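Local atomic coordinates of tryptophan halogenase superfamily (PDB entry 6FRL), a protein that probably uses reduced flavin to halogenate an aromatic substrate, with bromination preferred over chlorination. Residues V15-G20 against G228-E233. Residues are numbered along the deposited sequence; the frame is centred on the assembly and turned at random.
Sequences VIVGGG and GLVIGE
In the Rossmann-type dinucleotide-binding fold of this flavin-dependent halogenase, the end of the first strand, 13-17, meets the first turn of the short helix 229-234 through Val17, Leu229 and Val230. Val17 is the last strand residue before the glycine-rich turn, whose Gly18 and Gly20 fit the GxGxxG pattern that in relatives holds the FAD; the turn itself lies away from the helix. With CG1 of Val17 opposite its backbone N (chi1 179°), that methyl sits on the Leu229 side, between Leu229 CD2 at 4.4 Å and Val230 CG2 at 4.5 Å. Val17 CG2 approaches Val230 CG2 alone, at 4.3 Å, so the valine lies loosely across two consecutive helix residues. Contact is light and wholly apolar, burying 86 Å² in all. Ile192 touches both Val17 and Leu229, and Leu207 also packs on Val17, which places these side chains in a shared hydrophobic layer over the sheet that contains strand 13-17. The helix start is held by Ser224 OG, which takes a hydrogen bond from Leu229 N, and by Asp222 OD2, which accepts from Val230 N and Ile231 N. Behind the contact, Gly228 O, at the N-cap, accepts hydrogen bonds from Gly232 N and Glu233 N, each at 2.9 Å, the latter closing a wider pi-type turn.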
ATOM      1  N   VAL B  15      -9.730 -24.950 -18.324  1.00 27.85           N
ATOM      2  CA  VAL B  15      -9.876 -24.817 -19.762  1.00 29.01           C
ATOM      3  C   VAL B  15      -9.749 -23.348 -20.126  1.00 28.12           C
ATOM      4  O   VAL B  15     -10.538 -22.527 -19.673  1.00 28.67           O
ATOM      5  CB  VAL B  15     -11.246 -25.359 -20.264  1.00 29.70           C
ATOM      6  CG1 VAL B  15     -11.376 -25.201 -21.788  1.00 29.78           C
ATOM      7  CG2 VAL B  15     -11.432 -26.818 -19.850  1.00 29.21           C
ATOM      8  N   ILE B  16      -8.779 -23.037 -20.966  1.00 26.27           N
ATOM      9  CA  ILE B  16      -8.480 -21.676 -21.313  1.00 26.41           C
ATOM     10  C   ILE B  16      -9.030 -21.505 -22.711  1.00 26.47           C
ATOM     11  O   ILE B  16      -8.577 -22.184 -23.641  1.00 24.59           O
ATOM     12  CB  ILE B  16      -6.940 -21.429 -21.271  1.00 27.42           C
ATOM     13  CG1 ILE B  16      -6.416 -21.600 -19.850  1.00 27.94           C
ATOM     14  CG2 ILE B  16      -6.591 -20.043 -21.776  1.00 27.34           C
ATOM     15  CD1 ILE B  16      -4.928 -21.675 -19.757  1.00 30.79           C
ATOM     16  N   VAL B  17      -9.956 -20.559 -22.867  1.00 24.48           N
ATOM     17  CA  VAL B  17     -10.649 -20.371 -24.123  1.00 24.66           C
ATOM     18  C   VAL B  17     -10.022 -19.229 -24.889  1.00 25.09           C
ATOM     19  O   VAL B  17     -10.350 -18.083 -24.654  1.00 26.28           O
ATOM     20  CB  VAL B  17     -12.134 -20.097 -23.872  1.00 25.44           C
ATOM     21  CG1 VAL B  17     -12.893 -19.873 -25.175  1.00 25.68           C
ATOM     22  CG2 VAL B  17     -12.737 -21.195 -23.004  1.00 24.37           C
ATOM     23  N   GLY B  18      -9.138 -19.564 -25.834  1.00 26.95           N
ATOM     24  CA  GLY B  18      -8.408 -18.616 -26.665  1.00 26.65           C
ATOM     25  C   GLY B  18      -6.911 -18.689 -26.345  1.00 29.47           C
ATOM     26  O   GLY B  18      -6.517 -18.908 -25.202  1.00 28.24           O
ATOM     27  N   GLY B  19      -6.075 -18.548 -27.375  1.00 30.64           N
ATOM     28  CA  GLY B  19      -4.630 -18.427 -27.225  1.00 30.43           C
ATOM     29  C   GLY B  19      -4.231 -16.964 -27.249  1.00 28.50           C
ATOM     30  O   GLY B  19      -4.783 -16.162 -26.493  1.00 28.59           O
ATOM     31  N   GLY B  20      -3.302 -16.620 -28.134  1.00 27.63           N
ATOM     32  CA  GLY B  20      -2.628 -15.307 -28.106  1.00 27.83           C
ATOM     33  C   GLY B  20      -1.827 -15.085 -26.829  1.00 28.74           C
ATOM     34  O   GLY B  20      -1.393 -16.037 -26.169  1.00 30.52           O
ATOM     35  N   GLY B 228     -15.981 -11.739 -25.833  1.00 45.16           N
ATOM     36  CA  GLY B 228     -16.268 -12.314 -24.508  1.00 38.82           C
ATOM     37  C   GLY B 228     -17.221 -13.477 -24.580  1.00 36.54           C
ATOM     38  O   GLY B 228     -18.340 -13.402 -24.110  1.00 31.75           O
ATOM     39  N   LEU B 229     -16.730 -14.568 -25.139  1.00 39.01           N
ATOM     40  CA  LEU B 229     -17.530 -15.747 -25.521  1.00 37.35           C
ATOM     41  C   LEU B 229     -18.173 -16.431 -24.338  1.00 34.61           C
ATOM     42  O   LEU B 229     -19.286 -16.949 -24.452  1.00 32.69           O
ATOM     43  CB  LEU B 229     -16.645 -16.788 -26.240  1.00 41.56           C
ATOM     44  CG  LEU B 229     -17.359 -17.745 -27.191  1.00 47.78           C
ATOM     45  CD1 LEU B 229     -17.347 -17.063 -28.550  1.00 49.61           C
ATOM     46  CD2 LEU B 229     -16.729 -19.128 -27.297  1.00 48.79           C
ATOM     47  N   VAL B 230     -17.453 -16.495 -23.221  1.00 33.11           N
ATOM     48  CA  VAL B 230     -17.992 -17.137 -22.032  1.00 34.94           C
ATOM     49  C   VAL B 230     -18.500 -16.110 -21.009  1.00 36.60           C
ATOM     50  O   VAL B 230     -19.632 -16.203 -20.559  1.00 36.86           O
ATOM     51  CB  VAL B 230     -16.974 -18.086 -21.380  1.00 38.26           C
ATOM     52  CG1 VAL B 230     -17.649 -18.980 -20.331  1.00 36.31           C
ATOM     53  CG2 VAL B 230     -16.315 -18.948 -22.440  1.00 38.93           C
ATOM     54  N   ILE B 231     -17.669 -15.135 -20.644  1.00 34.36           N
ATOM     55  CA  ILE B 231     -18.045 -14.145 -19.625  1.00 30.19           C
ATOM     56  C   ILE B 231     -19.245 -13.312 -20.100  1.00 30.49           C
ATOM     57  O   ILE B 231     -20.132 -13.000 -19.308  1.00 31.32           O
ATOM     58  CB  ILE B 231     -16.830 -13.238 -19.214  1.00 26.48           C
ATOM     59  CG1 ILE B 231     -17.072 -12.515 -17.875  1.00 24.67           C
ATOM     60  CG2 ILE B 231     -16.472 -12.249 -20.302  1.00 23.77           C
ATOM     61  CD1 ILE B 231     -17.106 -13.414 -16.651  1.00 24.29           C
ATOM     62  N   GLY B 232     -19.291 -13.006 -21.397  1.00 31.38           N
ATOM     63  CA  GLY B 232     -20.299 -12.097 -21.969  1.00 32.90           C
ATOM     64  C   GLY B 232     -21.486 -12.785 -22.607  1.00 34.00           C
ATOM     65  O   GLY B 232     -22.598 -12.580 -22.152  1.00 39.62           O
ATOM     66  N   GLU B 233     -21.244 -13.589 -23.651  1.00 36.45           N
ATOM     67  CA  GLU B 233     -22.303 -14.242 -24.449  1.00 38.12           C
ATOM     68  C   GLU B 233     -22.961 -15.367 -23.678  1.00 36.72           C
ATOM     69  O   GLU B 233     -24.157 -15.389 -23.538  1.00 37.16           O
ATOM     70  CB  GLU B 233     -21.786 -14.772 -25.792  1.00 41.12           C
ATOM     71  CG  GLU B 233     -21.470 -13.698 -26.842  1.00 47.14           C
ATOM     72  CD  GLU B 233     -20.895 -14.282 -28.161  1.00 57.36           C
ATOM     73  OE1 GLU B 233     -20.576 -15.502 -28.256  1.00 64.06           O
ATOM     74  OE2 GLU B 233     -20.744 -13.510 -29.132  1.00 57.49           O
TER